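Local coordinates for protein probable enoyl-CoA hydratase/isomerase (Pseudomonas aeruginosa PA14, PDB 5WYB) that probably acts as a hydro-lyase of the enoyl-CoA hydratase/isomerase family, adding water across, or removing it to form, the double bond of enoyl-CoA substrates, at residues A[131-136]-A[190-195]; A[136-141]-A[181-186]. The protein carries 1 engineered substitution. All coordinates share one frame; numbering follows the deposited sequence.

Interaction 1 (A[131-136]-A[190-195]); sequences CDIRIA and LVEQVV
Strands 133-136 and 193-195 pair in parallel along the border of the crotonase core sheet, where 193-195 is one of the two outermost strands of this sheet within the chain. I135 faces Q193 and A136 faces V194, and the two short axes run 25° from parallel. Two backbone bonds hold this end: A136 N gives its hydrogen to Q193 O at 3.1 Å, and A136 O receives V195 N at 2.9 Å. Further back, E192 N donates to R134 O, but the next amide of the ladder is taken by a side chain. E192 OE1 accepts R134 N at 2.7 Å in a nearly straight bond (170°). The bend of E192 at chi2 folds its carboxylate back to that amide. The other oxygen, E192 OE2, forms a long salt bridge with R134 NH2 at 3.4 Å, whose hydrogen bond is weak, reached near the guanidinium plane although the two flat groups stand 82° apart. R134, bent at chi2 and chi3, also sends NH1 to C131 O at 2.8 Å and to A128 O, while NE makes a weak bond to L190 O. Its guanidinium thus ties the loop before its own strand to the loop before the partner strand. Side-chain carbons also meet oxygens: I133 CG2 lies 3.4 Å from E192 OE1, and I135 CD1 lies alongside the Q193 amide oxygen. Apolar contacts complete the seam, A136 CB with V191 CG1 at 3.9 Å and I135 CG2 with V195 CG1. G168 of a second subunit packs on R134 and E192. The arrangement is a parallel edge-strand pairing of the crotonase fold, extended at its start by a side-chain carboxylate that stands in for a strand carbonyl.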
ATOM      1  N   CYS A 131     -20.195   9.614 -10.061  1.00 32.06           N
ATOM      2  CA  CYS A 131     -19.925  10.865 -10.749  1.00 23.09           C
ATOM      3  C   CYS A 131     -18.933  11.705  -9.961  1.00 22.36           C
ATOM      4  O   CYS A 131     -18.687  11.474  -8.778  1.00 28.52           O
ATOM      5  CB  CYS A 131     -21.211  11.661 -10.961  1.00 23.64           C
ATOM      6  SG  CYS A 131     -22.389  10.890 -12.067  1.00 26.57           S
ATOM      7  N   ASP A 132     -18.370  12.706 -10.635  1.00 22.70           N
ATOM      8  CA  ASP A 132     -17.402  13.581  -9.980  1.00 28.99           C
ATOM      9  C   ASP A 132     -18.079  14.527  -8.996  1.00 22.02           C
ATOM     10  O   ASP A 132     -17.619  14.688  -7.860  1.00 25.68           O
ATOM     11  CB  ASP A 132     -16.619  14.374 -11.025  1.00 37.47           C
ATOM     12  CG  ASP A 132     -15.789  13.490 -11.926  1.00 36.78           C
ATOM     13  OD1 ASP A 132     -15.115  12.567 -11.410  1.00 34.78           O
ATOM     14  OD2 ASP A 132     -15.822  13.723 -13.152  1.00 33.45           O
ATOM     15  N   ILE A 133     -19.160  15.180  -9.416  1.00 39.20           N
ATOM     16  CA  ILE A 133     -19.831  16.183  -8.599  1.00 22.52           C
ATOM     17  C   ILE A 133     -21.317  15.864  -8.529  1.00 22.83           C
ATOM     18  O   ILE A 133     -21.913  15.354  -9.485  1.00 23.40           O
ATOM     19  CB  ILE A 133     -19.598  17.608  -9.153  1.00 27.27           C
ATOM     20  CG1 ILE A 133     -18.099  17.879  -9.318  1.00 23.10           C
ATOM     21  CG2 ILE A 133     -20.221  18.653  -8.240  1.00 23.32           C
ATOM     22  CD1 ILE A 133     -17.778  19.085 -10.167  1.00 23.94           C
ATOM     23  N   ARG A 134     -21.920  16.164  -7.384  1.00 30.57           N
ATOM     24  CA  ARG A 134     -23.337  15.930  -7.154  1.00 27.20           C
ATOM     25  C   ARG A 134     -24.039  17.248  -6.854  1.00 23.75           C
ATOM     26  O   ARG A 134     -23.560  18.040  -6.039  1.00 23.55           O
ATOM     27  CB  ARG A 134     -23.536  14.941  -6.010  1.00 22.54           C
ATOM     28  CG  ARG A 134     -23.170  13.514  -6.371  1.00 22.21           C
ATOM     29  CD  ARG A 134     -22.538  12.809  -5.193  1.00 28.61           C
ATOM     30  NE  ARG A 134     -21.276  13.442  -4.842  1.00 27.51           N
ATOM     31  CZ  ARG A 134     -20.128  13.198  -5.461  1.00 22.80           C
ATOM     32  NH1 ARG A 134     -20.084  12.325  -6.457  1.00 20.99           N
ATOM     33  NH2 ARG A 134     -19.024  13.831  -5.087  1.00 31.69           N
ATOM     34  N   ILE A 135     -25.162  17.476  -7.529  1.00 24.73           N
ATOM     35  CA  ILE A 135     -26.031  18.629  -7.302  1.00 25.63           C
ATOM     36  C   ILE A 135     -27.419  18.088  -7.010  1.00 29.13           C
ATOM     37  O   ILE A 135     -28.018  17.423  -7.864  1.00 26.93           O
ATOM     38  CB  ILE A 135     -26.071  19.578  -8.508  1.00 26.56           C
ATOM     39  CG1 ILE A 135     -24.682  20.143  -8.791  1.00 26.06           C
ATOM     40  CG2 ILE A 135     -27.056  20.710  -8.262  1.00 36.36           C
ATOM     41  CD1 ILE A 135     -24.634  20.998 -10.024  1.00 27.03           C
ATOM     42  N   ALA A 136     -27.925  18.360  -5.812  1.00 26.41           N
ATOM     43  CA  ALA A 136     -29.176  17.785  -5.339  1.00 27.11           C
ATOM     44  C   ALA A 136     -30.243  18.861  -5.185  1.00 28.50           C
ATOM     45  O   ALA A 136     -29.952  19.985  -4.771  1.00 32.78           O
ATOM     46  CB  ALA A 136     -28.979  17.071  -4.003  1.00 26.33           C
ATOM     47  N   LEU A 190     -21.817  14.683   1.235  1.00 21.23           N
ATOM     48  CA  LEU A 190     -22.345  13.775   0.227  1.00 20.99           C
ATOM     49  C   LEU A 190     -22.651  14.500  -1.077  1.00 35.02           C
ATOM     50  O   LEU A 190     -22.459  13.932  -2.159  1.00 27.07           O
ATOM     51  CB  LEU A 190     -23.587  13.065   0.761  1.00 21.33           C
ATOM     52  CG  LEU A 190     -24.372  12.167  -0.196  1.00 21.46           C
ATOM     53  CD1 LEU A 190     -23.490  11.081  -0.807  1.00 26.11           C
ATOM     54  CD2 LEU A 190     -25.554  11.549   0.524  1.00 26.57           C
ATOM     55  N   VAL A 191     -23.122  15.749  -1.002  1.00 45.12           N
ATOM     56  CA  VAL A 191     -23.338  16.583  -2.177  1.00 36.16           C
ATOM     57  C   VAL A 191     -22.530  17.862  -2.023  1.00 22.47           C
ATOM     58  O   VAL A 191     -22.132  18.248  -0.923  1.00 22.56           O
ATOM     59  CB  VAL A 191     -24.823  16.922  -2.406  1.00 26.99           C
ATOM     60  CG1 VAL A 191     -25.637  15.659  -2.579  1.00 28.44           C
ATOM     61  CG2 VAL A 191     -25.356  17.748  -1.257  1.00 23.72           C
ATOM     62  N   GLU A 192     -22.287  18.518  -3.153  1.00 22.73           N
ATOM     63  CA  GLU A 192     -21.521  19.758  -3.154  1.00 23.13           C
ATOM     64  C   GLU A 192     -22.385  21.000  -3.303  1.00 29.79           C
ATOM     65  O   GLU A 192     -21.947  22.084  -2.911  1.00 27.10           O
ATOM     66  CB  GLU A 192     -20.479  19.759  -4.278  1.00 26.26           C
ATOM     67  CG  GLU A 192     -19.328  18.755  -4.103  1.00 23.47           C
ATOM     68  CD  GLU A 192     -19.793  17.337  -4.234  1.00 30.37           C
ATOM     69  OE1 GLU A 192     -20.343  16.998  -5.304  1.00 21.83           O
ATOM     70  OE2 GLU A 192     -19.647  16.587  -3.244  1.00 21.25           O
ATOM     71  N   GLN A 193     -23.580  20.880  -3.875  1.00 24.56           N
ATOM     72  CA  GLN A 193     -24.444  22.033  -4.078  1.00 25.71           C
ATOM     73  C   GLN A 193     -25.894  21.601  -3.929  1.00 26.23           C
ATOM     74  O   GLN A 193     -26.305  20.603  -4.527  1.00 25.99           O
ATOM     75  CB  GLN A 193     -24.217  22.667  -5.454  1.00 26.20           C
ATOM     76  CG  GLN A 193     -25.020  23.940  -5.665  1.00 27.54           C
ATOM     77  CD  GLN A 193     -24.933  24.490  -7.077  1.00 37.05           C
ATOM     78  OE1 GLN A 193     -24.464  23.820  -7.991  1.00 41.39           O
ATOM     79  NE2 GLN A 193     -25.392  25.723  -7.259  1.00 43.06           N
ATOM     80  N   VAL A 194     -26.662  22.356  -3.133  1.00 27.14           N
ATOM     81  CA  VAL A 194     -28.104  22.164  -3.011  1.00 28.62           C
ATOM     82  C   VAL A 194     -28.807  23.262  -3.785  1.00 29.41           C
ATOM     83  O   VAL A 194     -28.359  24.415  -3.821  1.00 29.90           O
ATOM     84  CB  VAL A 194     -28.565  22.146  -1.542  1.00 28.36           C
ATOM     85  CG1 VAL A 194     -30.051  21.831  -1.461  1.00 29.41           C
ATOM     86  CG2 VAL A 194     -27.778  21.117  -0.764  1.00 33.88           C
ATOM     87  N   VAL A 195     -29.842  22.913  -4.501  1.00 30.18           N
ATOM     88  CA  VAL A 195     -30.611  23.815  -5.351  1.00 31.69           C
ATOM     89  C   VAL A 195     -32.080  23.558  -5.185  1.00 33.00           C
ATOM     90  O   VAL A 195     -32.476  22.622  -4.584  1.00 35.85           O
ATOM     91  CB  VAL A 195     -30.313  23.741  -6.843  1.00 44.76           C
ATOM     92  CG1 VAL A 195     -28.932  24.170  -7.192  1.00 30.88           C
ATOM     93  CG2 VAL A 195     -30.742  22.428  -7.448  1.00 42.11           C
TER

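Interaction 2 (A[136-141]-A[181-186]); sequences AERQAQ and DAETAL
A140 and Q141 run beside D181 and A182 in a short antiparallel approach, in which Q141 and D181 form a non-hydrogen-bonded pair with CA atoms 4.5 Å apart. A140 O lies 3.4 Å from D181 CA, with an angle of 138° at the hydrogen, a CA-H...O contact. Before this, 136-141 leaves its strand through a type I beta turn from E137 to A140, closed by A140 N to E137 O at 3.0 Å. The methyl of A182, the first helical residue after D181, points into that turn: its CB sits 3.1 Å from E137 O, 3.7 Å from R138 O and 3.9 Å from A136 CB. These three distances place one small side chain against both the strand end and the turn carbonyls. D181 is the N-cap of helix 182-188. Its CG lies between the backbone N and the carbonyl carbon (chi1 53°), which carries OD1 back over the helix start to accept T184 N at 2.9 Å, almost in line with the C-O bond. On the outer side, R138 and E183 lie side by side, pointing the same way; the closest atoms are R138 CG and E183 OE2 at 4.1 Å, and the guanidinium turns instead to a salt bridge with D196. V194 packs against R138, A182 and E183. What results is a strand-to-turn exit packed against the N-capped start of a helix, at the junction of the two sheets of this crotonase fold.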
ATOM      1  N   ALA A 136     -27.925  18.360  -5.812  1.00 26.41           N
ATOM      2  CA  ALA A 136     -29.176  17.785  -5.339  1.00 27.11           C
ATOM      3  C   ALA A 136     -30.243  18.861  -5.185  1.00 28.50           C
ATOM      4  O   ALA A 136     -29.952  19.985  -4.771  1.00 32.78           O
ATOM      5  CB  ALA A 136     -28.979  17.071  -4.003  1.00 26.33           C
ATOM      6  N   GLU A 137     -31.476  18.500  -5.462  1.00 29.69           N
ATOM      7  CA  GLU A 137     -32.642  19.309  -5.266  1.00 32.73           C
ATOM      8  C   GLU A 137     -33.000  19.202  -3.788  1.00 31.25           C
ATOM      9  O   GLU A 137     -32.737  18.211  -3.172  1.00 30.39           O
ATOM     10  CB  GLU A 137     -33.792  18.881  -6.171  1.00 38.51           C
ATOM     11  CG  GLU A 137     -33.838  19.623  -7.496  1.00 44.04           C
ATOM     12  CD  GLU A 137     -34.646  18.946  -8.585  1.00 40.39           C
ATOM     13  OE1 GLU A 137     -35.617  18.302  -8.268  1.00 43.25           O
ATOM     14  OE2 GLU A 137     -34.309  19.072  -9.751  1.00 35.34           O
ATOM     15  N   ARG A 138     -33.648  20.216  -3.250  1.00 32.41           N
ATOM     16  CA  ARG A 138     -33.974  20.311  -1.843  1.00 32.68           C
ATOM     17  C   ARG A 138     -34.767  19.165  -1.319  1.00 43.92           C
ATOM     18  O   ARG A 138     -34.485  18.685  -0.273  1.00 39.94           O
ATOM     19  CB  ARG A 138     -34.727  21.603  -1.570  1.00 34.34           C
ATOM     20  CG  ARG A 138     -33.886  22.780  -1.167  1.00 45.91           C
ATOM     21  CD  ARG A 138     -34.712  24.056  -0.913  1.00 45.96           C
ATOM     22  NE  ARG A 138     -35.988  23.731  -0.334  1.00 45.70           N
ATOM     23  CZ  ARG A 138     -37.138  23.754  -0.982  1.00 39.02           C
ATOM     24  NH1 ARG A 138     -37.187  24.124  -2.243  1.00 39.42           N
ATOM     25  NH2 ARG A 138     -38.224  23.408  -0.360  1.00 40.37           N
ATOM     26  N   GLN A 139     -35.730  18.695  -2.067  1.00 50.20           N
ATOM     27  CA  GLN A 139     -36.517  17.568  -1.647  1.00 53.54           C
ATOM     28  C   GLN A 139     -35.899  16.163  -1.852  1.00 46.32           C
ATOM     29  O   GLN A 139     -36.456  15.190  -1.427  1.00 33.82           O
ATOM     30  CB  GLN A 139     -37.879  17.655  -2.302  1.00 57.03           C
ATOM     31  CG  GLN A 139     -37.931  17.320  -3.770  1.00 70.24           C
ATOM     32  CD  GLN A 139     -37.077  18.217  -4.597  1.00 83.91           C
ATOM     33  OE1 GLN A 139     -36.574  19.192  -4.105  1.00102.46           O
ATOM     34  NE2 GLN A 139     -36.908  17.890  -5.857  1.00 83.38           N
ATOM     35  N   ALA A 140     -34.761  16.068  -2.511  1.00 31.96           N
ATOM     36  CA  ALA A 140     -34.157  14.776  -2.820  1.00 33.55           C
ATOM     37  C   ALA A 140     -33.751  14.026  -1.559  1.00 30.47           C
ATOM     38  O   ALA A 140     -33.217  14.607  -0.611  1.00 29.38           O
ATOM     39  CB  ALA A 140     -32.932  14.953  -3.718  1.00 29.68           C
ATOM     40  N   GLN A 141     -33.993  12.718  -1.562  1.00 30.06           N
ATOM     41  CA  GLN A 141     -33.631  11.840  -0.459  1.00 30.51           C
ATOM     42  C   GLN A 141     -32.752  10.701  -0.964  1.00 28.29           C
ATOM     43  O   GLN A 141     -33.026  10.101  -2.006  1.00 28.80           O
ATOM     44  CB  GLN A 141     -34.878  11.288   0.229  1.00 39.15           C
ATOM     45  CG  GLN A 141     -35.710  12.365   0.897  1.00 40.20           C
ATOM     46  CD  GLN A 141     -36.788  11.796   1.780  1.00 50.08           C
ATOM     47  OE1 GLN A 141     -37.087  10.606   1.722  1.00 52.86           O
ATOM     48  NE2 GLN A 141     -37.383  12.647   2.610  1.00 56.90           N
ATOM     49  N   ASP A 181     -31.585  13.772   3.556  1.00 27.63           N
ATOM     50  CA  ASP A 181     -32.101  14.714   2.576  1.00 28.28           C
ATOM     51  C   ASP A 181     -30.970  15.614   2.083  1.00 27.38           C
ATOM     52  O   ASP A 181     -29.861  15.605   2.614  1.00 26.44           O
ATOM     53  CB  ASP A 181     -33.251  15.538   3.159  1.00 36.48           C
ATOM     54  CG  ASP A 181     -32.892  16.216   4.472  1.00 47.11           C
ATOM     55  OD1 ASP A 181     -31.760  16.720   4.619  1.00 48.73           O
ATOM     56  OD2 ASP A 181     -33.761  16.252   5.364  1.00 52.71           O
ATOM     57  N   ALA A 182     -31.275  16.426   1.066  1.00 27.87           N
ATOM     58  CA  ALA A 182     -30.239  17.202   0.391  1.00 27.15           C
ATOM     59  C   ALA A 182     -29.499  18.133   1.346  1.00 30.55           C
ATOM     60  O   ALA A 182     -28.293  18.354   1.196  1.00 34.47           O
ATOM     61  CB  ALA A 182     -30.850  17.998  -0.757  1.00 28.05           C
ATOM     62  N   GLU A 183     -30.198  18.693   2.334  1.00 31.36           N
ATOM     63  CA  GLU A 183     -29.537  19.630   3.235  1.00 39.09           C
ATOM     64  C   GLU A 183     -28.616  18.904   4.210  1.00 27.45           C
ATOM     65  O   GLU A 183     -27.550  19.418   4.563  1.00 27.15           O
ATOM     66  CB  GLU A 183     -30.577  20.463   3.980  1.00 46.35           C
ATOM     67  CG  GLU A 183     -31.430  21.327   3.067  1.00 61.06           C
ATOM     68  CD  GLU A 183     -30.871  22.724   2.894  1.00 67.01           C
ATOM     69  OE1 GLU A 183     -30.095  23.162   3.768  1.00 75.51           O
ATOM     70  OE2 GLU A 183     -31.215  23.388   1.891  1.00 77.00           O
ATOM     71  N   THR A 184     -29.010  17.713   4.659  1.00 27.25           N
ATOM     72  CA  THR A 184     -28.098  16.903   5.458  1.00 26.47           C
ATOM     73  C   THR A 184     -26.932  16.403   4.613  1.00 25.13           C
ATOM     74  O   THR A 184     -25.784  16.389   5.071  1.00 24.63           O
ATOM     75  CB  THR A 184     -28.854  15.734   6.087  1.00 26.74           C
ATOM     76  OG1 THR A 184     -29.900  16.240   6.924  1.00 34.17           O
ATOM     77  CG2 THR A 184     -27.923  14.888   6.926  1.00 31.35           C
ATOM     78  N   ALA A 185     -27.209  16.012   3.366  1.00 24.74           N
ATOM     79  CA  ALA A 185     -26.154  15.569   2.461  1.00 23.68           C
ATOM     80  C   ALA A 185     -25.106  16.652   2.257  1.00 24.07           C
ATOM     81  O   ALA A 185     -23.904  16.365   2.216  1.00 22.82           O
ATOM     82  CB  ALA A 185     -26.760  15.159   1.123  1.00 23.69           C
ATOM     83  N   LEU A 186     -25.545  17.906   2.123  1.00 28.63           N
ATOM     84  CA  LEU A 186     -24.605  19.011   1.975  1.00 26.59           C
ATOM     85  C   LEU A 186     -23.770  19.193   3.229  1.00 30.20           C
ATOM     86  O   LEU A 186     -22.573  19.485   3.151  1.00 32.28           O
ATOM     87  CB  LEU A 186     -25.357  20.296   1.654  1.00 25.47           C
ATOM     88  CG  LEU A 186     -24.511  21.554   1.485  1.00 29.51           C
ATOM     89  CD1 LEU A 186     -23.647  21.440   0.247  1.00 30.93           C
ATOM     90  CD2 LEU A 186     -25.398  22.775   1.404  1.00 27.17           C
TER

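Following the chain, strand 133-137 comes first and takes part in both contacts, sharing A136. Its continuation, 136-141, turns into the small three-stranded sheet and meets 181-186 some 40 residues later, so interaction 2 closes the inner loop. Helix 182-188 then leads to 190-195, which returns to strand 133-137 and closes the outer loop of interaction 1. The second contact is therefore nested within the first, with their centres about 9 Å apart. V194 CG2 reaches A182 O at 3.4 Å and L186 CB at 3.5 Å, so helix 182-188 packs directly on the edge strand. Together they tie the main sheet, the small sheet and this helix.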